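Local coordinates for protein protease VII (Escherichia coli, PDB 1I78) that acts as an outer-membrane protease (omptin, OmpT), an antiparallel beta barrel of the omptin family that cleaves polypeptides, at residues Y134-Y139 with R175-Y180; T197-G202 with Q228-V233; V247-A252 with T289-K294; N125-L130 with T184-Y189. The protein carries 3 engineered substitutions. All coordinates share one frame; numbering follows the deposited sequence.

Contact 1 (Y134-Y139 with R175-Y180)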
loop_
_atom_site.group_PDB
_atom_site.type_symbol
_atom_site.label_atom_id
_atom_site.label_comp_id
_atom_site.label_asym_id
_atom_site.label_seq_id
_atom_site.Cartn_x
_atom_site.Cartn_y
_atom_site.Cartn_z
ATOM N N TYR A 134 3.609 -3.120 14.140
ATOM C CA TYR A 134 2.289 -3.105 13.548
ATOM C C TYR A 134 2.151 -1.869 12.654
ATOM O O TYR A 134 2.543 -0.767 13.042
ATOM C CB TYR A 134 1.250 -3.054 14.671
ATOM C CG TYR A 134 -0.172 -2.959 14.186
ATOM C CD1 TYR A 134 -0.816 -4.074 13.651
ATOM C CD2 TYR A 134 -0.868 -1.754 14.240
ATOM C CE1 TYR A 134 -2.118 -4.001 13.181
ATOM C CE2 TYR A 134 -2.178 -1.664 13.770
ATOM C CZ TYR A 134 -2.795 -2.802 13.239
ATOM O OH TYR A 134 -4.080 -2.744 12.748
ATOM N N GLN A 135 1.581 -2.045 11.469
ATOM C CA GLN A 135 1.393 -0.923 10.543
ATOM C C GLN A 135 -0.002 -0.920 9.971
ATOM O O GLN A 135 -0.611 -1.965 9.824
ATOM C CB GLN A 135 2.346 -1.004 9.353
ATOM C CG GLN A 135 3.797 -0.831 9.657
ATOM C CD GLN A 135 4.654 -0.982 8.408
ATOM O OE1 GLN A 135 4.525 -1.961 7.663
ATOM N NE2 GLN A 135 5.541 -0.013 8.177
ATOM N N GLU A 136 -0.493 0.262 9.631
ATOM C CA GLU A 136 -1.806 0.412 9.018
ATOM C C GLU A 136 -1.714 1.453 7.907
ATOM O O GLU A 136 -1.234 2.559 8.127
ATOM C CB GLU A 136 -2.848 0.867 10.034
ATOM C CG GLU A 136 -3.594 -0.244 10.731
ATOM C CD GLU A 136 -4.844 0.263 11.448
ATOM O OE1 GLU A 136 -5.536 1.147 10.884
ATOM O OE2 GLU A 136 -5.139 -0.233 12.562
ATOM N N SER A 137 -2.158 1.101 6.708
ATOM C CA SER A 137 -2.134 2.062 5.614
ATOM C C SER A 137 -3.513 2.136 4.979
ATOM O O SER A 137 -4.263 1.159 4.992
ATOM C CB SER A 137 -1.081 1.673 4.563
ATOM O OG SER A 137 -1.310 0.373 4.061
ATOM N N ARG A 138 -3.845 3.305 4.435
ATOM C CA ARG A 138 -5.136 3.501 3.780
ATOM C C ARG A 138 -4.999 4.175 2.406
ATOM O O ARG A 138 -4.142 5.037 2.207
ATOM C CB ARG A 138 -6.050 4.352 4.662
ATOM C CG ARG A 138 -6.566 3.663 5.895
ATOM C CD ARG A 138 -7.348 4.643 6.765
ATOM N NE ARG A 138 -8.082 3.964 7.833
ATOM C CZ ARG A 138 -7.513 3.336 8.862
ATOM N NH1 ARG A 138 -6.185 3.297 8.982
ATOM N NH2 ARG A 138 -8.279 2.726 9.760
ATOM N N TYR A 139 -5.841 3.759 1.461
ATOM C CA TYR A 139 -5.849 4.350 0.128
ATOM C C TYR A 139 -7.286 4.654 -0.274
ATOM O O TYR A 139 -8.211 3.938 0.099
ATOM C CB TYR A 139 -5.223 3.419 -0.910
ATOM C CG TYR A 139 -3.809 3.011 -0.607
ATOM C CD1 TYR A 139 -3.534 2.124 0.431
ATOM C CD2 TYR A 139 -2.742 3.490 -1.371
ATOM C CE1 TYR A 139 -2.241 1.722 0.703
ATOM C CE2 TYR A 139 -1.433 3.094 -1.107
ATOM C CZ TYR A 139 -1.193 2.207 -0.066
ATOM O OH TYR A 139 0.089 1.795 0.217
ATOM N N ARG A 175 -7.724 -0.752 3.132
ATOM C CA ARG A 175 -7.134 -0.714 4.457
ATOM C C ARG A 175 -6.249 -1.945 4.657
ATOM O O ARG A 175 -6.674 -3.074 4.411
ATOM C CB ARG A 175 -8.220 -0.685 5.516
ATOM C CG ARG A 175 -7.699 -0.428 6.905
ATOM C CD ARG A 175 -8.769 -0.728 7.931
ATOM N NE ARG A 175 -8.376 -0.281 9.261
ATOM C CZ ARG A 175 -9.041 -0.585 10.370
ATOM N NH1 ARG A 175 -10.132 -1.343 10.292
ATOM N NH2 ARG A 175 -8.618 -0.131 11.547
ATOM N N PHE A 176 -5.021 -1.714 5.110
ATOM C CA PHE A 176 -4.058 -2.780 5.346
ATOM C C PHE A 176 -3.576 -2.755 6.801
ATOM O O PHE A 176 -2.987 -1.787 7.237
ATOM C CB PHE A 176 -2.846 -2.608 4.414
ATOM C CG PHE A 176 -3.180 -2.690 2.949
ATOM C CD1 PHE A 176 -3.200 -3.919 2.289
ATOM C CD2 PHE A 176 -3.508 -1.542 2.234
ATOM C CE1 PHE A 176 -3.540 -3.998 0.950
ATOM C CE2 PHE A 176 -3.849 -1.619 0.891
ATOM C CZ PHE A 176 -3.867 -2.845 0.249
ATOM N N LYS A 177 -3.846 -3.820 7.545
ATOM C CA LYS A 177 -3.412 -3.948 8.931
ATOM C C LYS A 177 -2.251 -4.915 8.849
ATOM O O LYS A 177 -2.422 -6.033 8.376
ATOM C CB LYS A 177 -4.519 -4.552 9.780
ATOM C CG LYS A 177 -5.779 -3.699 9.864
ATOM C CD LYS A 177 -6.749 -4.290 10.875
ATOM C CE LYS A 177 -8.079 -3.592 10.813
ATOM N NZ LYS A 177 -9.020 -4.118 11.844
ATOM N N MET A 178 -1.072 -4.505 9.308
ATOM C CA MET A 178 0.082 -5.384 9.184
ATOM C C MET A 178 0.978 -5.655 10.384
ATOM O O MET A 178 1.833 -4.850 10.732
ATOM C CB MET A 178 0.980 -4.894 8.038
ATOM C CG MET A 178 0.268 -4.627 6.717
ATOM S SD MET A 178 1.395 -4.004 5.430
ATOM C CE MET A 178 0.843 -2.303 5.306
ATOM N N PRO A 179 0.767 -6.785 11.062
ATOM C CA PRO A 179 1.652 -7.067 12.193
ATOM C C PRO A 179 2.901 -7.573 11.457
ATOM O O PRO A 179 2.778 -8.314 10.485
ATOM C CB PRO A 179 0.918 -8.184 12.925
ATOM C CG PRO A 179 -0.527 -7.880 12.632
ATOM C CD PRO A 179 -0.482 -7.561 11.169
ATOM N N TYR A 180 4.101 -7.208 11.885
ATOM C CA TYR A 180 5.257 -7.669 11.120
ATOM C C TYR A 180 6.547 -7.816 11.910
ATOM O O TYR A 180 6.691 -7.277 12.995
ATOM C CB TYR A 180 5.503 -6.692 9.960
ATOM C CG TYR A 180 6.047 -5.354 10.433
ATOM C CD1 TYR A 180 7.417 -5.175 10.657
ATOM C CD2 TYR A 180 5.183 -4.292 10.744
ATOM C CE1 TYR A 180 7.914 -3.989 11.175
ATOM C CE2 TYR A 180 5.674 -3.090 11.269
ATOM C CZ TYR A 180 7.047 -2.947 11.482
ATOM O OH TYR A 180 7.552 -1.763 11.992
#
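Glu136 is the meeting point of two arginines, one from each strand. Glu136 OE1 takes a salt bridge from Arg138 NH1 at 2.9 Å, the partner lying nearly along the C-O axis. A weak, longer bond of 3.4 Å reaches Glu136 OE1 from Arg175 NH2 across the contact, with carboxylate and guanidinium planes 77° apart. The two arginines run side by side around this shared carboxylate, and Arg175 CD and CG lie over one face of the Arg138 guanidinium. Glu136 OE2 receives Tyr134 OH at 2.7 Å on its anti side, which leaves both carboxylate oxygens engaged. A chi1 of 177° turns the Tyr134 ring away from its own backbone N and lays it alongside Lys177, Tyr134 OH being 3.5 Å from Lys177 CG, while Pro179 CG sits at the ring edge. These are neighbouring strands of the antiparallel barrel, and the opposite sheet face, bearing Gln135, Ser137, Phe176 and Met178, turns into its interior. There Ser137 OG packs on Phe176 CB at 3.4 Å. The Phe176 ring also meets Tyr139, Phe176 CE2 lying 3.7 Å from Tyr139 CE1, with the ring planes 88° apart. Gln135 crosses Tyr180 at about a right angle, Gln135 CG 3.4 Å from Tyr180 CE2. Further out, Asp113 accepts a hydrogen bond from Tyr180 OH and a weak one from Gln135 NE2; Met178 and Gln135 touch Tyr230, and Phe176 touches Asn284.

Contact 2 (T197-G202 with Q228-V233)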
loop_
_atom_site.group_PDB
_atom_site.type_symbol
_atom_site.label_atom_id
_atom_site.label_comp_id
_atom_site.label_asym_id
_atom_site.label_seq_id
_atom_site.Cartn_x
_atom_site.Cartn_y
_atom_site.Cartn_z
ATOM N N THR A 197 16.589 -1.684 5.813
ATOM C CA THR A 197 15.533 -2.242 6.625
ATOM C C THR A 197 14.717 -3.228 5.815
ATOM O O THR A 197 14.365 -2.968 4.662
ATOM C CB THR A 197 14.596 -1.157 7.138
ATOM O OG1 THR A 197 15.317 -0.269 7.999
ATOM C CG2 THR A 197 13.449 -1.780 7.911
ATOM N N PHE A 198 14.416 -4.364 6.432
ATOM C CA PHE A 198 13.617 -5.398 5.796
ATOM C C PHE A 198 12.440 -5.802 6.665
ATOM O O PHE A 198 12.600 -6.016 7.855
ATOM C CB PHE A 198 14.485 -6.611 5.512
ATOM C CG PHE A 198 15.610 -6.326 4.564
ATOM C CD1 PHE A 198 16.707 -5.566 4.974
ATOM C CD2 PHE A 198 15.564 -6.791 3.244
ATOM C CE1 PHE A 198 17.747 -5.270 4.085
ATOM C CE2 PHE A 198 16.597 -6.503 2.346
ATOM C CZ PHE A 198 17.692 -5.739 2.771
ATOM N N LYS A 199 11.252 -5.888 6.076
ATOM C CA LYS A 199 10.077 -6.299 6.829
ATOM C C LYS A 199 9.377 -7.440 6.134
ATOM O O LYS A 199 9.408 -7.541 4.916
ATOM C CB LYS A 199 9.075 -5.152 7.000
ATOM C CG LYS A 199 9.589 -4.050 7.841
ATOM C CD LYS A 199 8.627 -2.884 7.912
ATOM C CE LYS A 199 9.279 -1.727 8.693
ATOM N NZ LYS A 199 8.375 -0.563 8.866
ATOM N N TYR A 200 8.734 -8.283 6.937
ATOM C CA TYR A 200 7.982 -9.427 6.468
ATOM C C TYR A 200 6.737 -9.631 7.317
ATOM O O TYR A 200 6.743 -9.374 8.523
ATOM C CB TYR A 200 8.806 -10.701 6.559
ATOM C CG TYR A 200 7.963 -11.935 6.294
ATOM C CD1 TYR A 200 7.519 -12.227 5.001
ATOM C CD2 TYR A 200 7.566 -12.783 7.341
ATOM C CE1 TYR A 200 6.703 -13.327 4.750
ATOM C CE2 TYR A 200 6.743 -13.889 7.100
ATOM C CZ TYR A 200 6.316 -14.147 5.801
ATOM O OH TYR A 200 5.471 -15.192 5.536
ATOM N N SER A 201 5.676 -10.116 6.684
ATOM C CA SER A 201 4.443 -10.398 7.389
ATOM C C SER A 201 3.649 -11.492 6.702
ATOM O O SER A 201 3.613 -11.584 5.471
ATOM C CB SER A 201 3.574 -9.151 7.500
ATOM O OG SER A 201 2.364 -9.470 8.172
ATOM N N GLY A 202 3.014 -12.336 7.505
ATOM C CA GLY A 202 2.196 -13.393 6.941
ATOM C C GLY A 202 0.834 -13.273 7.578
ATOM O O GLY A 202 -0.036 -14.120 7.409
ATOM N N GLN A 228 -2.460 -12.643 4.745
ATOM C CA GLN A 228 -1.834 -12.222 3.509
ATOM C C GLN A 228 -0.355 -11.874 3.741
ATOM O O GLN A 228 0.019 -11.381 4.804
ATOM C CB GLN A 228 -2.634 -11.025 2.979
ATOM C CG GLN A 228 -2.279 -10.553 1.598
ATOM C CD GLN A 228 -3.461 -9.912 0.894
ATOM O OE1 GLN A 228 -4.239 -9.166 1.500
ATOM N NE2 GLN A 228 -3.597 -10.193 -0.396
ATOM N N ASN A 229 0.487 -12.138 2.750
ATOM C CA ASN A 229 1.914 -11.857 2.865
ATOM C C ASN A 229 2.278 -10.421 2.498
ATOM O O ASN A 229 1.646 -9.787 1.642
ATOM C CB ASN A 229 2.720 -12.828 1.998
ATOM C CG ASN A 229 2.688 -14.258 2.536
ATOM O OD1 ASN A 229 2.544 -15.209 1.773
ATOM N ND2 ASN A 229 2.838 -14.413 3.854
ATOM N N TYR A 230 3.301 -9.917 3.176
ATOM C CA TYR A 230 3.795 -8.573 2.969
ATOM C C TYR A 230 5.310 -8.605 3.027
ATOM O O TYR A 230 5.899 -9.331 3.832
ATOM C CB TYR A 230 3.261 -7.642 4.053
ATOM C CG TYR A 230 3.993 -6.336 4.132
ATOM C CD1 TYR A 230 3.825 -5.359 3.154
ATOM C CD2 TYR A 230 4.864 -6.070 5.192
ATOM C CE1 TYR A 230 4.496 -4.145 3.227
ATOM C CE2 TYR A 230 5.544 -4.861 5.280
ATOM C CZ TYR A 230 5.353 -3.898 4.296
ATOM O OH TYR A 230 5.994 -2.678 4.401
ATOM N N TYR A 231 5.945 -7.838 2.152
ATOM C CA TYR A 231 7.394 -7.782 2.146
ATOM C C TYR A 231 7.768 -6.335 1.972
ATOM O O TYR A 231 7.030 -5.561 1.370
ATOM C CB TYR A 231 8.003 -8.611 0.996
ATOM C CG TYR A 231 7.450 -10.015 0.878
ATOM C CD1 TYR A 231 6.240 -10.258 0.215
ATOM C CD2 TYR A 231 8.111 -11.104 1.457
ATOM C CE1 TYR A 231 5.697 -11.545 0.131
ATOM C CE2 TYR A 231 7.574 -12.407 1.380
ATOM C CZ TYR A 231 6.364 -12.615 0.713
ATOM O OH TYR A 231 5.821 -13.885 0.619
ATOM N N SER A 232 8.924 -5.970 2.498
ATOM C CA SER A 232 9.396 -4.610 2.371
ATOM C C SER A 232 10.919 -4.554 2.343
ATOM O O SER A 232 11.582 -5.306 3.055
ATOM C CB SER A 232 8.876 -3.778 3.528
ATOM O OG SER A 232 9.255 -2.439 3.335
ATOM N N VAL A 233 11.463 -3.675 1.504
ATOM C CA VAL A 233 12.905 -3.482 1.404
ATOM C C VAL A 233 13.187 -1.990 1.317
ATOM O O VAL A 233 12.661 -1.304 0.443
ATOM C CB VAL A 233 13.497 -4.163 0.150
ATOM C CG1 VAL A 233 14.986 -3.845 0.040
ATOM C CG2 VAL A 233 13.293 -5.670 0.227
HETATM O O HOH W 1 11.463 -1.876 4.720
#
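Tyr200 and Tyr231 run alongside each other. Tyr231 meets the Tyr200 ring at its edge, Tyr231 CE2 lying 3.6 Å from Tyr200 CE1, with the planes 52° apart. On the other side of the sheet the Tyr230 ring has Ser201 CB at its edge, and Lys199 CB approaches Tyr230 CE2 obliquely at 3.9 Å. The Asn229 amide reaches the other strand: Asn229 ND2 gives a weak hydrogen bond of 3.3 Å to Ser201 O, which already accepts Tyr230 N. Asn229 ND2 also lies near Tyr200 OH, but at an angle too poor for a bond. At the far end Phe198 runs beside Val233, Phe198 CE2 3.9 Å from Val233 CG1. Water 1 bridges the strands there, donating to Thr197 O at 3.1 Å and hydrogen-bonding Ser232 OG at 2.7 Å. Ser232 OG is also bonded to Trp253 O on the next strand. Ser201 OG, anti to its own N (chi1 179°), instead reaches back to Pro179 O, and the extended Lys199 chain carries NZ to a salt bridge with Asp113. One face of this barrel hairpin is thus largely aromatic and aliphatic, with Phe198 on the surface, as would suit lipid. The other carries hydroxyls and an ammonium group, whose charge Asp113 probably offsets inside the barrel.

Contact 3 (V247-A252 with T289-K294)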
loop_
_atom_site.group_PDB
_atom_site.type_symbol
_atom_site.label_atom_id
_atom_site.label_comp_id
_atom_site.label_asym_id
_atom_site.label_seq_id
_atom_site.Cartn_x
_atom_site.Cartn_y
_atom_site.Cartn_z
ATOM N N VAL A 247 21.769 14.252 7.370
ATOM C CA VAL A 247 20.985 14.545 6.192
ATOM C C VAL A 247 20.998 13.206 5.439
ATOM O O VAL A 247 22.044 12.551 5.321
ATOM C CB VAL A 247 21.613 15.714 5.389
ATOM C CG1 VAL A 247 22.569 15.202 4.328
ATOM C CG2 VAL A 247 20.516 16.571 4.802
ATOM N N TYR A 248 19.837 12.774 4.966
ATOM C CA TYR A 248 19.765 11.487 4.296
ATOM C C TYR A 248 18.755 11.388 3.154
ATOM O O TYR A 248 17.836 12.203 3.013
ATOM C CB TYR A 248 19.462 10.398 5.330
ATOM C CG TYR A 248 18.002 10.326 5.692
ATOM C CD1 TYR A 248 17.104 9.597 4.906
ATOM C CD2 TYR A 248 17.497 11.049 6.777
ATOM C CE1 TYR A 248 15.735 9.594 5.186
ATOM C CE2 TYR A 248 16.130 11.053 7.069
ATOM C CZ TYR A 248 15.257 10.323 6.265
ATOM O OH TYR A 248 13.912 10.337 6.539
ATOM N N VAL A 249 18.938 10.336 2.369
ATOM C CA VAL A 249 18.108 10.050 1.213
ATOM C C VAL A 249 17.708 8.563 1.317
ATOM O O VAL A 249 18.510 7.722 1.749
ATOM C CB VAL A 249 18.937 10.400 -0.078
ATOM C CG1 VAL A 249 19.277 9.155 -0.890
ATOM C CG2 VAL A 249 18.204 11.469 -0.885
ATOM N N GLU A 250 16.468 8.234 0.959
ATOM C CA GLU A 250 16.033 6.843 1.076
ATOM C C GLU A 250 15.084 6.360 -0.003
ATOM O O GLU A 250 14.330 7.146 -0.574
ATOM C CB GLU A 250 15.376 6.586 2.454
ATOM C CG GLU A 250 14.996 5.117 2.665
ATOM C CD GLU A 250 14.543 4.784 4.074
ATOM O OE1 GLU A 250 13.426 5.202 4.461
ATOM O OE2 GLU A 250 15.308 4.094 4.796
ATOM N N GLY A 251 15.139 5.051 -0.251
ATOM C CA GLY A 251 14.281 4.404 -1.224
ATOM C C GLY A 251 13.650 3.149 -0.629
ATOM O O GLY A 251 14.349 2.264 -0.106
ATOM N N ALA A 252 12.326 3.060 -0.715
ATOM C CA ALA A 252 11.599 1.919 -0.166
ATOM C C ALA A 252 10.604 1.271 -1.127
ATOM O O ALA A 252 9.874 1.939 -1.857
ATOM C CB ALA A 252 10.876 2.336 1.097
ATOM N N THR A 289 10.151 7.257 -2.391
ATOM C CA THR A 289 11.440 7.906 -2.518
ATOM C C THR A 289 11.377 9.122 -1.622
ATOM O O THR A 289 10.459 9.932 -1.722
ATOM C CB THR A 289 11.708 8.291 -3.986
ATOM O OG1 THR A 289 11.879 7.092 -4.758
ATOM C CG2 THR A 289 12.954 9.160 -4.100
ATOM N N THR A 290 12.357 9.242 -0.741
ATOM C CA THR A 290 12.351 10.329 0.207
ATOM C C THR A 290 13.727 10.862 0.577
ATOM O O THR A 290 14.756 10.204 0.391
ATOM C CB THR A 290 11.643 9.874 1.499
ATOM O OG1 THR A 290 11.685 10.925 2.459
ATOM C CG2 THR A 290 12.343 8.643 2.106
ATOM N N ALA A 291 13.728 12.080 1.101
ATOM C CA ALA A 291 14.942 12.733 1.560
ATOM C C ALA A 291 14.553 13.579 2.780
ATOM O O ALA A 291 13.466 14.178 2.819
ATOM C CB ALA A 291 15.526 13.601 0.461
ATOM N N GLY A 292 15.427 13.609 3.780
ATOM C CA GLY A 292 15.134 14.380 4.971
ATOM C C GLY A 292 16.243 14.416 6.005
ATOM O O GLY A 292 17.406 14.150 5.699
ATOM N N LEU A 293 15.864 14.723 7.245
ATOM C CA LEU A 293 16.811 14.857 8.349
ATOM C C LEU A 293 16.487 14.092 9.630
ATOM O O LEU A 293 15.350 14.063 10.089
ATOM C CB LEU A 293 16.957 16.343 8.682
ATOM C CG LEU A 293 17.324 16.742 10.108
ATOM C CD1 LEU A 293 18.800 16.463 10.368
ATOM C CD2 LEU A 293 16.994 18.212 10.293
ATOM N N LYS A 294 17.513 13.479 10.206
ATOM C CA LYS A 294 17.366 12.740 11.451
ATOM C C LYS A 294 18.178 13.473 12.522
ATOM O O LYS A 294 19.409 13.469 12.497
ATOM C CB LYS A 294 17.866 11.307 11.280
ATOM C CG LYS A 294 17.584 10.424 12.473
ATOM C CD LYS A 294 18.033 8.992 12.240
ATOM C CE LYS A 294 17.995 8.199 13.553
ATOM N NZ LYS A 294 18.303 6.747 13.377
#
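Tyr248 lays its ring over Gly292, its partner on the neighbouring strand. CB leaves on the sheet face shared with Glu250 and Thr290, and a chi1 of 80° sets CG between the backbone N and the carbonyl carbon, which swings the ring across to the other strand. Tyr248 CG lies 3.9 Å from Gly292 O, and Tyr248 CD2 comes to 3.3 Å from Gly292 O; Tyr248 CE2 rests 3.5 Å from Gly292 C. Gly292 N stands over the ring centre on one face, with Lys294 N at the edge. The tip, OH, passes beyond the pair to a hydrogen bond with Asp15 on strand 12-31. A ring covering a cross-strand glycine in this way is the aromatic rescue of glycine, here within the barrel hairpin of strands 245-267 and 272-296. Two backbone hydrogen bonds join the same two residues, Tyr248 N to Gly292 O and Gly292 N to Tyr248 O, both 2.9 Å. The next hydrogen-bonded pair packs by its aliphatic parts, Thr290 CG2 against Glu250 CB at 3.7 Å, while Thr290 OG1 bonds Ser17 and Leu18 O, and Glu250 OE2 bonds Asn236. On the surface side, Val249 CG2 touches Ala291 CB at 3.7 Å.

Contact 4 (N125-L130 with T184-Y189)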
loop_
_atom_site.group_PDB
_atom_site.type_symbol
_atom_site.label_atom_id
_atom_site.label_comp_id
_atom_site.label_asym_id
_atom_site.label_seq_id
_atom_site.Cartn_x
_atom_site.Cartn_y
_atom_site.Cartn_z
ATOM N N ASN A 125 29.602 3.092 15.381
ATOM C CA ASN A 125 29.675 3.055 13.922
ATOM C C ASN A 125 28.810 2.000 13.214
ATOM O O ASN A 125 28.812 1.926 11.990
ATOM C CB ASN A 125 31.131 2.885 13.480
ATOM C CG ASN A 125 31.990 4.085 13.830
ATOM O OD1 ASN A 125 31.598 5.234 13.600
ATOM N ND2 ASN A 125 33.173 3.825 14.381
ATOM N N TYR A 126 28.087 1.178 13.969
ATOM C CA TYR A 126 27.226 0.171 13.353
ATOM C C TYR A 126 26.144 -0.357 14.289
ATOM O O TYR A 126 26.363 -0.545 15.483
ATOM C CB TYR A 126 28.060 -0.977 12.789
ATOM C CG TYR A 126 28.918 -1.687 13.802
ATOM C CD1 TYR A 126 28.383 -2.683 14.622
ATOM C CD2 TYR A 126 30.276 -1.381 13.931
ATOM C CE1 TYR A 126 29.174 -3.360 15.539
ATOM C CE2 TYR A 126 31.078 -2.050 14.846
ATOM C CZ TYR A 126 30.522 -3.038 15.647
ATOM O OH TYR A 126 31.307 -3.700 16.565
ATOM N N ARG A 127 24.971 -0.598 13.713
ATOM C CA ARG A 127 23.803 -1.060 14.448
ATOM C C ARG A 127 23.092 -2.163 13.663
ATOM O O ARG A 127 22.960 -2.071 12.445
ATOM C CB ARG A 127 22.859 0.132 14.636
ATOM C CG ARG A 127 22.194 0.228 15.976
ATOM C CD ARG A 127 22.117 1.676 16.432
ATOM N NE ARG A 127 20.778 2.258 16.350
ATOM C CZ ARG A 127 20.172 2.601 15.218
ATOM N NH1 ARG A 127 20.788 2.421 14.054
ATOM N NH2 ARG A 127 18.951 3.128 15.250
ATOM N N LEU A 128 22.637 -3.198 14.365
ATOM C CA LEU A 128 21.914 -4.314 13.752
ATOM C C LEU A 128 20.820 -4.696 14.741
ATOM O O LEU A 128 21.118 -5.049 15.877
ATOM C CB LEU A 128 22.833 -5.526 13.564
ATOM C CG LEU A 128 22.789 -6.389 12.292
ATOM C CD1 LEU A 128 23.355 -7.760 12.620
ATOM C CD2 LEU A 128 21.389 -6.525 11.755
ATOM N N GLY A 129 19.561 -4.642 14.324
ATOM C CA GLY A 129 18.504 -4.998 15.249
ATOM C C GLY A 129 17.292 -5.715 14.680
ATOM O O GLY A 129 16.916 -5.523 13.521
ATOM N N LEU A 130 16.683 -6.560 15.508
ATOM C CA LEU A 130 15.475 -7.276 15.124
ATOM C C LEU A 130 14.331 -6.295 15.334
ATOM O O LEU A 130 14.442 -5.374 16.153
ATOM C CB LEU A 130 15.256 -8.488 16.023
ATOM C CG LEU A 130 16.337 -9.562 15.975
ATOM C CD1 LEU A 130 16.110 -10.562 17.120
ATOM C CD2 LEU A 130 16.306 -10.256 14.619
ATOM N N THR A 184 16.709 -4.329 10.741
ATOM C CA THR A 184 17.137 -2.997 10.348
ATOM C C THR A 184 18.610 -2.863 10.721
ATOM O O THR A 184 19.111 -3.633 11.538
ATOM C CB THR A 184 16.269 -1.912 11.030
ATOM O OG1 THR A 184 16.714 -0.615 10.616
ATOM C CG2 THR A 184 16.353 -2.028 12.536
ATOM N N GLY A 185 19.310 -1.913 10.104
ATOM C CA GLY A 185 20.726 -1.746 10.393
ATOM C C GLY A 185 21.421 -0.672 9.578
ATOM O O GLY A 185 20.880 -0.173 8.589
ATOM N N SER A 186 22.634 -0.318 9.990
ATOM C CA SER A 186 23.400 0.721 9.316
ATOM C C SER A 186 24.853 0.763 9.784
ATOM O O SER A 186 25.142 0.618 10.968
ATOM C CB SER A 186 22.742 2.085 9.549
ATOM O OG SER A 186 22.536 2.335 10.935
ATOM N N TYR A 187 25.765 0.960 8.838
ATOM C CA TYR A 187 27.184 1.026 9.136
ATOM C C TYR A 187 27.661 2.449 8.895
ATOM O O TYR A 187 27.165 3.143 8.008
ATOM C CB TYR A 187 27.953 0.065 8.241
ATOM C CG TYR A 187 29.371 -0.165 8.688
ATOM C CD1 TYR A 187 29.654 -0.994 9.771
ATOM C CD2 TYR A 187 30.434 0.439 8.026
ATOM C CE1 TYR A 187 30.969 -1.222 10.180
ATOM C CE2 TYR A 187 31.748 0.223 8.425
ATOM C CZ TYR A 187 32.013 -0.608 9.500
ATOM O OH TYR A 187 33.319 -0.829 9.884
ATOM N N ARG A 188 28.641 2.879 9.677
ATOM C CA ARG A 188 29.138 4.235 9.551
ATOM C C ARG A 188 30.649 4.355 9.418
ATOM O O ARG A 188 31.402 3.875 10.266
ATOM C CB ARG A 188 28.666 5.056 10.751
ATOM C CG ARG A 188 29.135 6.499 10.742
ATOM C CD ARG A 188 28.673 7.243 11.987
ATOM N NE ARG A 188 29.036 8.655 11.923
ATOM C CZ ARG A 188 28.646 9.581 12.797
ATOM N NH1 ARG A 188 27.869 9.264 13.824
ATOM N NH2 ARG A 188 29.038 10.837 12.635
ATOM N N TYR A 189 31.088 4.995 8.340
ATOM C CA TYR A 189 32.508 5.228 8.121
ATOM C C TYR A 189 32.721 6.741 8.091
ATOM O O TYR A 189 32.215 7.433 7.204
ATOM C CB TYR A 189 32.979 4.611 6.807
ATOM C CG TYR A 189 34.453 4.846 6.565
ATOM C CD1 TYR A 189 35.409 4.372 7.469
ATOM C CD2 TYR A 189 34.893 5.584 5.460
ATOM C CE1 TYR A 189 36.766 4.629 7.287
ATOM C CE2 TYR A 189 36.250 5.846 5.265
ATOM C CZ TYR A 189 37.182 5.368 6.186
ATOM O OH TYR A 189 38.524 5.645 6.017
#
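Arg127 with Ser186 and Gly129 with Thr184 form the hydrogen-bonded pairs of two antiparallel strands, 171° between their directions, and Arg188 N adds a bond to Asn125 O just before the first strand begins. Asn125 O also lies over one face of the Tyr187 ring, 3.8 Å from Tyr187 CD1. Tyr187 slants across Tyr126, and Tyr187 CD1 rests 3.4 Å from Tyr126 CB. Placed between the backbone N and the carbonyl carbon (chi1 59°), the Tyr126 ring is turned so that CB and CD2 do the touching. Asn125 crosses Arg188 at about a right angle: Asn125 OD1 is 3.9 Å from the aliphatic Arg188 CD, while amide and guanidinium planes stand 81° apart. Beyond, Arg188 NE bonds Glu190 O and NH2 makes a salt bridge with Asp191, both in the turn, and Tyr240, on strand 219-242, makes a cation-pi contact with the guanidinium. On the face opposite the tyrosines, the bent Arg127 chain brings Arg127 NH1 to 3.6 Å from Ser186 OG, which lies at the guanidinium edge, near its plane but not hydrogen-bonded. Thr184 CG2 packs on Gly129 O at 3.7 Å, and Thr184 OG1 hydrogen-bonds Thr197 OG1. The pairing ends close to the tight turn into strand 192-213, and tyrosines on the surface beside such a turn are consistent with the aromatic girdle of outer-membrane beta barrels, probably at the periplasmic end.

From the N terminus, residues 125-130 open contact 4, and the same strand soon supplies 134-139 to contact 1. The chain then makes a long excursion and returns through 175-180, closing contact 1, before 184-189 closes contact 4. Contact 1 therefore nests within contact 4, and both zip strands 126-149 and 169-189 together. Next, contact 2 closes the hairpin of strands 192-213 and 219-242, followed in series by contact 3, which joins 245-267 with 272-296 in the same barrel wall. None cross. Contact 2 touches contacts 1 and 4 because strands 169-189 and 192-213 are neighbours, and Ala252 packs on Val233. Lys294 of contact 3 approaches Arg127 of contact 4, two like charges.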